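Side-chain contacts in spydx (Streptococcus pyogenes, PDB 2J43), which binds alpha-glucans such as host lung glycogen through two family 41 carbohydrate-binding modules, part of a surface pullulanase that probably hydrolyses alpha-1,6-glucosidic linkages: residues A14-G19 with I71-G76; K81-S86 with E99-H104; I116-H119 with H124-N127; G153-Y158 with Q201-D206. All coordinates share one frame; numbering follows the deposited sequence.

How the interactions relate
The four contacts fall two to a module in this tandem pair of carbohydrate-binding domains. Interactions 1 and 2 lie in the first module, with centres about 18 Å apart; they meet where Ile71 CD1 packs 3.7 Å from Tyr101 OH, and both reach the sheet in which strands 66-73 and 83-86 are neighbours. Interactions 3 and 4 share the second module more closely, with centres about 7 Å apart: strand 113-119 runs between strands 156-162 and 201-205, and Tyr118 OH lies 2.7 Å from Asp206 O in a probable hydrogen bond. Between the modules, interactions 2 and 4 come within about 8 Å at their nearest atoms without touching, whereas interactions 1 and 3 have centres about 44 Å apart.

Interaction 1 of 4, residues A14-G19 with I71-G76; sequences AGESLG and INNKAG
Glu16, in the loop between strands 4-9 and 21-27, reaches across to Asn73 at the end of strand 66-73, and a single side-chain hydrogen bond makes the contact. Asn73 ND2 donates to Glu16 OE2 over 3.0 Å, with an N-H...O angle of 162°. The two groups are not coplanar. OE2 lies almost in the plane of the Asn73 amide, in line with the reach of its N-H, but the donor approaches from above the carboxylate plane, and the two planes stand 56° apart.

Glu16 gets there by folding: its chain is bent at chi2 (-80°), which brings the carboxylate crosswise to the asparagine side chain, with OE1 4.1 Å from Asn73 CB. Asn73 in turn places CG between its backbone N and carbonyl carbon (chi1 66°). Its backbone opens a type I beta turn, closed by Gly76 N donating to Asn73 O at 2.9 Å. The strand end, the turn and the facing loop therefore meet at this one residue. Beside the bond, the Glu16 side chain also packs on Leu21 of strand 21-27.

ND2 has a second acceptor in Glu77 OE1, so one neutral amide nitrogen serves two carboxylates. That should hold its rotation and fix which end is nitrogen, and probably helps both acids share this edge of the first module.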
loop_
_atom_site.group_PDB
_atom_site.type_symbol
_atom_site.label_atom_id
_atom_site.label_comp_id
_atom_site.label_asym_id
_atom_site.label_seq_id
_atom_site.Cartn_x
_atom_site.Cartn_y
_atom_site.Cartn_z
ATOM N N ALA A 14 13.884 -12.893 15.143
ATOM C CA ALA A 14 15.246 -12.569 15.554
ATOM C C ALA A 14 16.114 -13.802 15.699
ATOM O O ALA A 14 15.748 -14.755 16.391
ATOM C CB ALA A 14 15.221 -11.854 16.915
ATOM N N GLY A 15 17.286 -13.750 15.079
ATOM C CA GLY A 15 18.277 -14.793 15.220
ATOM C C GLY A 15 18.019 -16.106 14.517
ATOM O O GLY A 15 18.788 -17.031 14.673
ATOM N N GLU A 16 16.948 -16.203 13.722
ATOM C CA GLU A 16 16.641 -17.428 13.044
ATOM C C GLU A 16 17.206 -17.348 11.613
ATOM O O GLU A 16 17.077 -16.323 10.933
ATOM C CB GLU A 16 15.109 -17.605 12.946
ATOM C CG GLU A 16 14.465 -18.020 14.233
ATOM C CD GLU A 16 14.569 -19.497 14.545
ATOM O OE1 GLU A 16 15.217 -20.277 13.803
ATOM O OE2 GLU A 16 14.031 -19.853 15.577
ATOM N N SER A 17 17.813 -18.439 11.182
ATOM C CA SER A 17 18.308 -18.597 9.817
ATOM C C SER A 17 17.195 -18.868 8.830
ATOM O O SER A 17 16.294 -19.636 9.156
ATOM C CB SER A 17 19.250 -19.789 9.802
ATOM O OG SER A 17 20.428 -19.424 10.502
ATOM N N LEU A 18 17.305 -18.340 7.610
ATOM C CA LEU A 18 16.334 -18.637 6.574
ATOM C C LEU A 18 16.181 -20.134 6.355
ATOM O O LEU A 18 15.117 -20.596 5.965
ATOM C CB LEU A 18 16.658 -17.923 5.254
ATOM C CG LEU A 18 16.623 -16.385 5.332
ATOM C CD1 LEU A 18 17.169 -15.781 4.019
ATOM C CD2 LEU A 18 15.202 -15.951 5.529
ATOM N N GLY A 19 17.269 -20.899 6.504
ATOM C CA GLY A 19 17.275 -22.320 6.312
ATOM C C GLY A 19 16.498 -23.105 7.314
ATOM O O GLY A 19 16.310 -24.297 7.152
ATOM N N ILE A 71 4.768 -17.773 10.462
ATOM C CA ILE A 71 6.190 -18.097 10.258
ATOM C C ILE A 71 6.536 -19.091 11.334
ATOM O O ILE A 71 6.334 -18.823 12.543
ATOM C CB ILE A 71 7.123 -16.831 10.328
ATOM C CG1 ILE A 71 6.785 -15.881 9.185
ATOM C CG2 ILE A 71 8.619 -17.234 10.250
ATOM C CD1 ILE A 71 7.552 -14.611 9.188
ATOM N N ASN A 72 7.074 -20.229 10.937
ATOM C CA ASN A 72 7.484 -21.275 11.866
ATOM C C ASN A 72 8.962 -21.538 11.728
ATOM O O ASN A 72 9.631 -20.881 10.940
ATOM C CB ASN A 72 6.657 -22.574 11.710
ATOM C CG ASN A 72 6.892 -23.352 10.383
ATOM O OD1 ASN A 72 7.871 -23.123 9.707
ATOM N ND2 ASN A 72 6.060 -24.386 10.106
ATOM N N ASN A 73 9.446 -22.444 12.559
ATOM C CA ASN A 73 10.789 -22.974 12.383
ATOM C C ASN A 73 10.772 -24.477 12.400
ATOM O O ASN A 73 9.742 -25.122 12.569
ATOM C CB ASN A 73 11.747 -22.372 13.398
ATOM C CG ASN A 73 11.415 -22.778 14.831
ATOM O OD1 ASN A 73 10.685 -23.749 15.062
ATOM N ND2 ASN A 73 11.981 -22.034 15.784
ATOM N N LYS A 74 11.922 -25.078 12.132
ATOM C CA LYS A 74 11.952 -26.515 11.929
ATOM C C LYS A 74 11.755 -27.288 13.251
ATOM O O LYS A 74 11.347 -28.441 13.216
ATOM C CB LYS A 74 13.202 -26.924 11.137
ATOM C CG LYS A 74 14.475 -26.637 11.828
ATOM C CD LYS A 74 15.715 -27.110 11.000
ATOM C CE LYS A 74 16.959 -26.425 11.554
ATOM N NZ LYS A 74 17.438 -26.997 12.843
ATOM N N ALA A 75 11.960 -26.634 14.397
ATOM C CA ALA A 75 11.573 -27.178 15.704
ATOM C C ALA A 75 10.068 -27.185 15.936
ATOM O O ALA A 75 9.589 -27.758 16.941
ATOM C CB ALA A 75 12.245 -26.425 16.814
ATOM N N GLY A 76 9.290 -26.585 15.023
ATOM C CA GLY A 76 7.852 -26.572 15.127
ATOM C C GLY A 76 7.239 -25.441 15.925
ATOM O O GLY A 76 6.054 -25.514 16.295
#

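Interaction 2 of 4, residues K81-S86 with E99-H104; sequences KDQHIS and ENYHAH
Gln83 turns its side chain back at chi2 (-69°), laying the amide against the CB of Tyr101, while Tyr101 holds its ring carbon CG opposite its carbonyl carbon (chi1 -68°) and sends the ring off away from the strand. The closest approach is Gln83 CD to Tyr101 CB, 3.6 Å. The side chains cross at about a right angle, yet the amide and ring planes differ by just 15°, with Gln83 NE2 lying obliquely 4.0 Å from Tyr101 CG. Farther along, Ile85 CG1 meets Ala103 CB at 4.4 Å, a looser apolar touch.

Strand 83-86 is the outer strand of the four-stranded antiparallel sheet and 103-104 that of the mixed sheet, so the contact joins the margins of the two sheets of the first module. No direct hydrogen bond links the segments. A water does so instead, donating to Gln83 OE1 at 2.7 Å and, more loosely, to Tyr101 O at 3.2 Å.

At the other end of the amide, NE2 donates to Ser80 O. With both ends engaged, the amide is fixed in rotation and can offer its flat side to carbon: the sheet margins are joined by van der Waals packing, with a water carrying the polar link.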
loop_
_atom_site.group_PDB
_atom_site.type_symbol
_atom_site.label_atom_id
_atom_site.label_comp_id
_atom_site.label_asym_id
_atom_site.label_seq_id
_atom_site.Cartn_x
_atom_site.Cartn_y
_atom_site.Cartn_z
ATOM N N LYS A 81 2.802 -16.077 15.611
ATOM C CA LYS A 81 1.361 -16.330 15.842
ATOM C C LYS A 81 0.640 -16.386 14.505
ATOM O O LYS A 81 1.134 -15.938 13.466
ATOM C CB LYS A 81 0.670 -15.323 16.753
ATOM C CG LYS A 81 1.377 -15.040 18.062
ATOM C CD LYS A 81 0.642 -13.905 18.842
ATOM C CE LYS A 81 1.354 -13.553 20.167
ATOM N NZ LYS A 81 0.563 -12.567 20.979
ATOM N N ASP A 82 -0.553 -16.965 14.514
ATOM C CA ASP A 82 -1.344 -16.983 13.301
ATOM C C ASP A 82 -1.747 -15.570 12.890
ATOM O O ASP A 82 -2.113 -14.765 13.755
ATOM C CB ASP A 82 -2.651 -17.748 13.541
ATOM C CG ASP A 82 -2.483 -19.196 13.800
ATOM O OD1 ASP A 82 -1.391 -19.789 13.836
ATOM O OD2 ASP A 82 -3.576 -19.882 13.958
ATOM N N GLN A 83 -1.750 -15.320 11.584
ATOM C CA GLN A 83 -2.065 -14.027 11.002
ATOM C C GLN A 83 -2.979 -14.178 9.813
ATOM O O GLN A 83 -3.044 -15.259 9.228
ATOM C CB GLN A 83 -0.755 -13.306 10.621
ATOM C CG GLN A 83 0.236 -13.184 11.691
ATOM C CD GLN A 83 -0.109 -12.239 12.846
ATOM O OE1 GLN A 83 -0.978 -11.375 12.710
ATOM N NE2 GLN A 83 0.592 -12.414 13.990
ATOM N N HIS A 84 -3.729 -13.119 9.500
ATOM C CA HIS A 84 -4.767 -13.151 8.481
ATOM C C HIS A 84 -4.788 -11.883 7.631
ATOM O O HIS A 84 -4.762 -10.779 8.173
ATOM C CB HIS A 84 -6.142 -13.361 9.139
ATOM C CG HIS A 84 -6.169 -14.496 10.107
ATOM N ND1 HIS A 84 -5.930 -14.319 11.452
ATOM C CD2 HIS A 84 -6.244 -15.837 9.914
ATOM C CE1 HIS A 84 -5.986 -15.498 12.051
ATOM N NE2 HIS A 84 -6.129 -16.435 11.140
ATOM N N ILE A 85 -4.880 -12.053 6.318
ATOM C CA ILE A 85 -4.858 -10.957 5.379
ATOM C C ILE A 85 -6.156 -11.013 4.576
ATOM O O ILE A 85 -6.472 -12.021 3.976
ATOM C CB ILE A 85 -3.705 -11.085 4.417
ATOM C CG1 ILE A 85 -2.347 -11.074 5.107
ATOM C CG2 ILE A 85 -3.748 -9.988 3.317
ATOM C CD1 ILE A 85 -1.303 -11.537 4.180
ATOM N N SER A 86 -6.896 -9.912 4.593
ATOM C CA SER A 86 -8.028 -9.703 3.696
ATOM C C SER A 86 -7.520 -9.224 2.354
ATOM O O SER A 86 -6.785 -8.225 2.274
ATOM C CB SER A 86 -8.920 -8.609 4.270
ATOM O OG SER A 86 -9.629 -9.115 5.381
ATOM N N GLU A 99 6.822 -5.007 11.184
ATOM C CA GLU A 99 7.471 -5.758 12.253
ATOM C C GLU A 99 6.532 -6.236 13.362
ATOM O O GLU A 99 6.896 -7.112 14.134
ATOM C CB GLU A 99 8.609 -4.926 12.861
ATOM C CG GLU A 99 8.133 -3.784 13.731
ATOM C CD GLU A 99 7.885 -2.485 12.994
ATOM O OE1 GLU A 99 7.820 -2.444 11.737
ATOM O OE2 GLU A 99 7.730 -1.471 13.712
ATOM N N ASN A 100 5.339 -5.655 13.429
ATOM C CA ASN A 100 4.283 -6.137 14.327
ATOM C C ASN A 100 3.219 -6.994 13.615
ATOM O O ASN A 100 2.110 -7.213 14.156
ATOM C CB ASN A 100 3.583 -4.962 14.986
ATOM C CG ASN A 100 4.520 -4.056 15.762
ATOM O OD1 ASN A 100 4.444 -2.844 15.641
ATOM N ND2 ASN A 100 5.401 -4.642 16.545
ATOM N N TYR A 101 3.516 -7.445 12.397
ATOM C CA TYR A 101 2.627 -8.319 11.626
ATOM C C TYR A 101 1.317 -7.638 11.254
ATOM O O TYR A 101 0.319 -8.297 11.015
ATOM C CB TYR A 101 2.415 -9.696 12.326
ATOM C CG TYR A 101 3.663 -10.518 12.343
ATOM C CD1 TYR A 101 4.090 -11.203 11.223
ATOM C CD2 TYR A 101 4.465 -10.572 13.499
ATOM C CE1 TYR A 101 5.234 -11.903 11.215
ATOM C CE2 TYR A 101 5.642 -11.290 13.505
ATOM C CZ TYR A 101 6.021 -11.965 12.360
ATOM O OH TYR A 101 7.191 -12.669 12.337
ATOM N N HIS A 102 1.339 -6.316 11.145
ATOM C CA HIS A 102 0.210 -5.575 10.596
ATOM C C HIS A 102 0.375 -5.515 9.079
ATOM O O HIS A 102 1.469 -5.217 8.585
ATOM C CB HIS A 102 0.130 -4.171 11.210
ATOM C CG HIS A 102 -0.096 -4.161 12.699
ATOM N ND1 HIS A 102 -1.123 -4.851 13.309
ATOM C CD2 HIS A 102 0.541 -3.494 13.694
ATOM C CE1 HIS A 102 -1.090 -4.626 14.613
ATOM N NE2 HIS A 102 -0.079 -3.821 14.871
ATOM N N ALA A 103 -0.706 -5.784 8.338
ATOM C CA ALA A 103 -0.662 -5.842 6.896
ATOM C C ALA A 103 -1.093 -4.541 6.254
ATOM O O ALA A 103 -1.969 -3.829 6.780
ATOM C CB ALA A 103 -1.492 -6.991 6.388
ATOM N N HIS A 104 -0.494 -4.242 5.109
ATOM C CA HIS A 104 -0.760 -3.000 4.373
ATOM C C HIS A 104 -0.867 -3.303 2.911
ATOM O O HIS A 104 -0.113 -4.135 2.381
ATOM C CB HIS A 104 0.395 -2.008 4.645
ATOM C CG HIS A 104 0.606 -1.730 6.085
ATOM N ND1 HIS A 104 1.511 -2.427 6.856
ATOM C CD2 HIS A 104 0.039 -0.810 6.906
ATOM C CE1 HIS A 104 1.511 -1.929 8.085
ATOM N NE2 HIS A 104 0.619 -0.957 8.144
HETATM O O HOH W 1 -1.061 -8.952 13.815
#

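Interaction 3 of 4, residues I116-H119 with H124-N127; sequences INYH and HYDN
Strand 113-119 of the second module's beta-sandwich and the irregular loop that leads on to strand 128-134 do not pair through their backbones: the nearest CA atoms, those of His119 and Tyr125, are 8.6 Å apart. Residues 116-119 keep extended strand angles throughout, whereas Asn127 adopts a positive phi (65°) just before the next strand begins. Tyr125 bridges this gap with its ring.

The ring of Tyr125 points across to the strand and lies against two consecutive residues. Its CE1 comes 3.3 Å from Tyr118 O, approaching obliquely, and 3.7 Å from Tyr118 CD2, which sits in the plane of the Tyr125 ring at its edge. Tyr118 holds CG anti to its backbone N (chi1 176°), and its ring runs on past the contact, so that its hydroxyl can bond to Asp206 O beyond strand 201-205. Ala157 of strand 156-162 packs over a face of the Tyr125 ring, on the same side of its plane as Tyr118 O, and this buried ring thus closes the loop down on the sheet.

At the end of the ring, the hydroxyl has both a polar partner and carbon neighbours. It is hydrogen-bonded to the backbone N of Asn120, directly after the strand, and it touches His119 CA at 3.3 Å. The same Tyr125 OH stands 3.7 Å above one face of the His119 imidazole, displaced toward its rim.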
loop_
_atom_site.group_PDB
_atom_site.type_symbol
_atom_site.label_atom_id
_atom_site.label_comp_id
_atom_site.label_asym_id
_atom_site.label_seq_id
_atom_site.Cartn_x
_atom_site.Cartn_y
_atom_site.Cartn_z
ATOM N N ILE A 116 0.088 11.503 -1.644
ATOM C CA ILE A 116 -1.075 11.562 -2.499
ATOM C C ILE A 116 -0.674 11.045 -3.858
ATOM O O ILE A 116 0.140 11.640 -4.542
ATOM C CB ILE A 116 -1.589 13.002 -2.588
ATOM C CG1 ILE A 116 -2.034 13.469 -1.198
ATOM C CG2 ILE A 116 -2.689 13.080 -3.671
ATOM C CD1 ILE A 116 -2.406 14.971 -1.092
ATOM N N ASN A 117 -1.245 9.918 -4.252
ATOM C CA ASN A 117 -1.026 9.312 -5.545
ATOM C C ASN A 117 -2.185 9.677 -6.467
ATOM O O ASN A 117 -3.364 9.608 -6.045
ATOM C CB ASN A 117 -1.007 7.773 -5.413
ATOM C CG ASN A 117 0.112 7.260 -4.581
ATOM O OD1 ASN A 117 1.236 7.111 -5.091
ATOM N ND2 ASN A 117 -0.136 7.019 -3.262
ATOM N N TYR A 118 -1.887 10.084 -7.700
ATOM C CA TYR A 118 -2.935 10.469 -8.631
ATOM C C TYR A 118 -2.677 9.765 -9.936
ATOM O O TYR A 118 -1.615 9.943 -10.471
ATOM C CB TYR A 118 -2.933 11.999 -8.924
ATOM C CG TYR A 118 -3.975 12.343 -9.964
ATOM C CD1 TYR A 118 -5.331 12.308 -9.630
ATOM C CD2 TYR A 118 -3.627 12.684 -11.281
ATOM C CE1 TYR A 118 -6.315 12.567 -10.578
ATOM C CE2 TYR A 118 -4.610 12.977 -12.234
ATOM C CZ TYR A 118 -5.949 12.903 -11.875
ATOM O OH TYR A 118 -6.927 13.187 -12.814
ATOM N N HIS A 119 -3.657 9.004 -10.424
ATOM C CA HIS A 119 -3.583 8.259 -11.670
ATOM C C HIS A 119 -4.645 8.797 -12.642
ATOM O O HIS A 119 -5.764 9.120 -12.216
ATOM C CB HIS A 119 -3.794 6.754 -11.403
ATOM C CG HIS A 119 -3.435 5.873 -12.571
ATOM N ND1 HIS A 119 -4.317 5.567 -13.576
ATOM C CD2 HIS A 119 -2.292 5.198 -12.852
ATOM C CE1 HIS A 119 -3.714 4.799 -14.470
ATOM N NE2 HIS A 119 -2.495 4.540 -14.045
ATOM N N HIS A 124 -0.739 11.396 -18.654
ATOM C CA HIS A 124 -0.179 12.714 -18.917
ATOM C C HIS A 124 -0.305 13.557 -17.640
ATOM O O HIS A 124 -1.408 13.940 -17.265
ATOM C CB HIS A 124 -0.960 13.403 -20.038
ATOM C CG HIS A 124 -0.859 12.731 -21.370
ATOM N ND1 HIS A 124 -1.868 12.813 -22.313
ATOM C CD2 HIS A 124 0.119 11.980 -21.923
ATOM C CE1 HIS A 124 -1.524 12.114 -23.381
ATOM N NE2 HIS A 124 -0.315 11.617 -23.180
ATOM N N TYR A 125 0.808 13.788 -16.958
ATOM C CA TYR A 125 0.776 14.535 -15.701
ATOM C C TYR A 125 1.448 15.917 -15.791
ATOM O O TYR A 125 1.502 16.633 -14.802
ATOM C CB TYR A 125 1.379 13.666 -14.594
ATOM C CG TYR A 125 0.702 12.349 -14.415
ATOM C CD1 TYR A 125 -0.523 12.265 -13.722
ATOM C CD2 TYR A 125 1.262 11.169 -14.918
ATOM C CE1 TYR A 125 -1.170 11.053 -13.555
ATOM C CE2 TYR A 125 0.629 9.975 -14.758
ATOM C CZ TYR A 125 -0.571 9.904 -14.067
ATOM O OH TYR A 125 -1.208 8.688 -13.943
ATOM N N ASP A 126 1.958 16.304 -16.966
ATOM C CA ASP A 126 2.581 17.611 -17.115
ATOM C C ASP A 126 1.591 18.703 -16.713
ATOM O O ASP A 126 0.436 18.707 -17.128
ATOM C CB ASP A 126 3.009 17.887 -18.558
ATOM C CG ASP A 126 4.310 17.205 -18.951
ATOM O OD1 ASP A 126 5.033 16.679 -18.076
ATOM O OD2 ASP A 126 4.681 17.217 -20.158
ATOM N N ASN A 127 2.102 19.629 -15.912
ATOM C CA ASN A 127 1.375 20.819 -15.460
ATOM C C ASN A 127 0.167 20.536 -14.557
ATOM O O ASN A 127 -0.660 21.409 -14.305
ATOM C CB ASN A 127 1.004 21.715 -16.622
ATOM C CG ASN A 127 2.200 22.070 -17.501
ATOM O OD1 ASN A 127 2.184 21.785 -18.710
ATOM N ND2 ASN A 127 3.245 22.565 -16.909
#

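Interaction 4 of 4, residues G153-Y158 with Q201-D206; sequences GHYGAY and QVFVKD
A tight beta hairpin joins strands 147-153 and 156-162 of the second module, and its turn residue Tyr155 reaches across strand 113-119 to meet Phe203 on strand 201-205. The turn is closed by Gly153 N donating to Gly156 O at 2.9 Å. Over the sheet the two rings form a T-shaped (edge-to-face) pair, with planes at 87° and centroids 5.2 Å apart. Phe203 supplies the edge: its CE1 lies over one face of Tyr155, 3.6 Å from CD2, while Tyr155 CB sits at the rim of the phenylalanine ring, in its plane. The opposite face of Tyr155 is taken by CB of His154, 3.8 Å above the ring centre, so the tyrosine is sandwiched between its own neighbour and the phenylalanine.

Pro215 also packs on Tyr155, and Phe203 meets the ring of Tyr106. From strand 113-119, which runs between them, the side chain of Asn117 touches both residues of the pair. A water lies 3.0 Å from Tyr155 O and also close to Val204 O.

With no direct hydrogen bond between the segments, dispersion and the pull of a C-H edge on the electron-rich tyrosine face probably hold the hairpin turn to the outer strand, while a water within reach of carbonyls on both sides may add a polar link.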
loop_
_atom_site.group_PDB
_atom_site.type_symbol
_atom_site.label_atom_id
_atom_site.label_comp_id
_atom_site.label_asym_id
_atom_site.label_seq_id
_atom_site.Cartn_x
_atom_site.Cartn_y
_atom_site.Cartn_z
ATOM N N GLY A 153 5.277 6.947 -9.768
ATOM C CA GLY A 153 5.358 5.800 -8.884
ATOM C C GLY A 153 4.591 4.652 -9.511
ATOM O O GLY A 153 4.228 4.686 -10.720
ATOM N N HIS A 154 4.257 3.669 -8.670
ATOM C CA HIS A 154 3.509 2.491 -9.108
ATOM C C HIS A 154 2.030 2.729 -9.322
ATOM O O HIS A 154 1.364 1.909 -9.889
ATOM C CB HIS A 154 3.665 1.395 -8.032
ATOM C CG HIS A 154 5.080 0.955 -7.813
ATOM N ND1 HIS A 154 5.872 0.470 -8.835
ATOM C CD2 HIS A 154 5.835 0.894 -6.687
ATOM C CE1 HIS A 154 7.059 0.147 -8.350
ATOM N NE2 HIS A 154 7.063 0.391 -7.049
ATOM N N TYR A 155 1.513 3.844 -8.848
ATOM C CA TYR A 155 0.078 4.104 -8.782
ATOM C C TYR A 155 -0.265 5.496 -9.334
ATOM O O TYR A 155 -1.188 6.229 -8.803
ATOM C CB TYR A 155 -0.360 4.035 -7.348
ATOM C CG TYR A 155 0.198 2.874 -6.551
ATOM C CD1 TYR A 155 -0.203 1.568 -6.795
ATOM C CD2 TYR A 155 1.063 3.095 -5.510
ATOM C CE1 TYR A 155 0.280 0.544 -6.027
ATOM C CE2 TYR A 155 1.555 2.075 -4.731
ATOM C CZ TYR A 155 1.134 0.813 -4.967
ATOM O OH TYR A 155 1.662 -0.198 -4.191
ATOM N N GLY A 156 0.507 5.845 -10.369
ATOM C CA GLY A 156 0.402 7.147 -11.010
ATOM C C GLY A 156 1.450 8.109 -10.465
ATOM O O GLY A 156 2.508 7.707 -9.965
ATOM N N ALA A 157 1.197 9.392 -10.648
ATOM C CA ALA A 157 2.086 10.438 -10.182
ATOM C C ALA A 157 1.870 10.564 -8.695
ATOM O O ALA A 157 0.843 10.113 -8.201
ATOM C CB ALA A 157 1.794 11.735 -10.907
ATOM N N TYR A 158 2.795 11.172 -7.976
ATOM C CA TYR A 158 2.582 11.393 -6.562
ATOM C C TYR A 158 3.331 12.577 -5.996
ATOM O O TYR A 158 4.288 13.083 -6.593
ATOM C CB TYR A 158 2.932 10.128 -5.745
ATOM C CG TYR A 158 4.401 9.784 -5.696
ATOM C CD1 TYR A 158 5.233 10.381 -4.788
ATOM C CD2 TYR A 158 4.950 8.888 -6.591
ATOM C CE1 TYR A 158 6.594 10.074 -4.749
ATOM C CE2 TYR A 158 6.341 8.555 -6.558
ATOM C CZ TYR A 158 7.124 9.155 -5.634
ATOM O OH TYR A 158 8.470 8.883 -5.555
ATOM N N GLN A 201 -0.304 6.452 2.619
ATOM C CA GLN A 201 -0.758 6.827 1.286
ATOM C C GLN A 201 -2.236 6.829 1.034
ATOM O O GLN A 201 -2.984 6.055 1.646
ATOM C CB GLN A 201 -0.112 5.790 0.316
ATOM C CG GLN A 201 1.415 5.625 0.471
ATOM C CD GLN A 201 2.111 4.920 -0.688
ATOM O OE1 GLN A 201 3.006 4.025 -0.480
ATOM N NE2 GLN A 201 1.763 5.301 -1.883
ATOM N N VAL A 202 -2.653 7.719 0.135
ATOM C CA VAL A 202 -3.958 7.739 -0.455
ATOM C C VAL A 202 -3.886 7.765 -1.963
ATOM O O VAL A 202 -2.831 8.019 -2.583
ATOM C CB VAL A 202 -4.837 8.881 0.103
ATOM C CG1 VAL A 202 -5.016 8.752 1.625
ATOM C CG2 VAL A 202 -4.279 10.231 -0.269
ATOM N N PHE A 203 -5.024 7.485 -2.589
ATOM C CA PHE A 203 -5.081 7.210 -3.994
ATOM C C PHE A 203 -6.303 7.873 -4.565
ATOM O O PHE A 203 -7.421 7.674 -4.073
ATOM C CB PHE A 203 -5.133 5.695 -4.246
ATOM C CG PHE A 203 -4.005 4.977 -3.588
ATOM C CD1 PHE A 203 -2.881 4.655 -4.288
ATOM C CD2 PHE A 203 -4.045 4.698 -2.241
ATOM C CE1 PHE A 203 -1.781 4.064 -3.618
ATOM C CE2 PHE A 203 -2.983 4.095 -1.592
ATOM C CZ PHE A 203 -1.848 3.785 -2.295
ATOM N N VAL A 204 -6.081 8.730 -5.557
ATOM C CA VAL A 204 -7.156 9.367 -6.334
ATOM C C VAL A 204 -6.917 9.187 -7.806
ATOM O O VAL A 204 -5.798 8.881 -8.241
ATOM C CB VAL A 204 -7.351 10.889 -5.994
ATOM C CG1 VAL A 204 -8.007 11.060 -4.605
ATOM C CG2 VAL A 204 -6.078 11.615 -6.091
ATOM N N LYS A 205 -7.983 9.260 -8.607
ATOM C CA LYS A 205 -7.856 9.026 -10.020
ATOM C C LYS A 205 -8.825 9.849 -10.884
ATOM O O LYS A 205 -9.907 10.188 -10.409
ATOM C CB LYS A 205 -8.125 7.539 -10.336
ATOM C CG LYS A 205 -9.456 6.993 -9.842
ATOM C CD LYS A 205 -9.619 5.511 -10.315
ATOM C CE LYS A 205 -10.887 4.879 -9.828
ATOM N NZ LYS A 205 -12.147 5.446 -10.445
ATOM N N ASP A 206 -8.390 10.159 -12.103
ATOM C CA ASP A 206 -9.242 10.720 -13.143
ATOM C C ASP A 206 -10.056 11.918 -12.613
ATOM O O ASP A 206 -9.461 12.874 -12.066
ATOM C CB ASP A 206 -10.106 9.564 -13.723
ATOM C CG ASP A 206 -9.255 8.421 -14.241
ATOM O OD1 ASP A 206 -8.389 8.669 -15.091
ATOM O OD2 ASP A 206 -9.382 7.274 -13.846
HETATM O O HOH W 2 -3.825 6.696 -7.518
#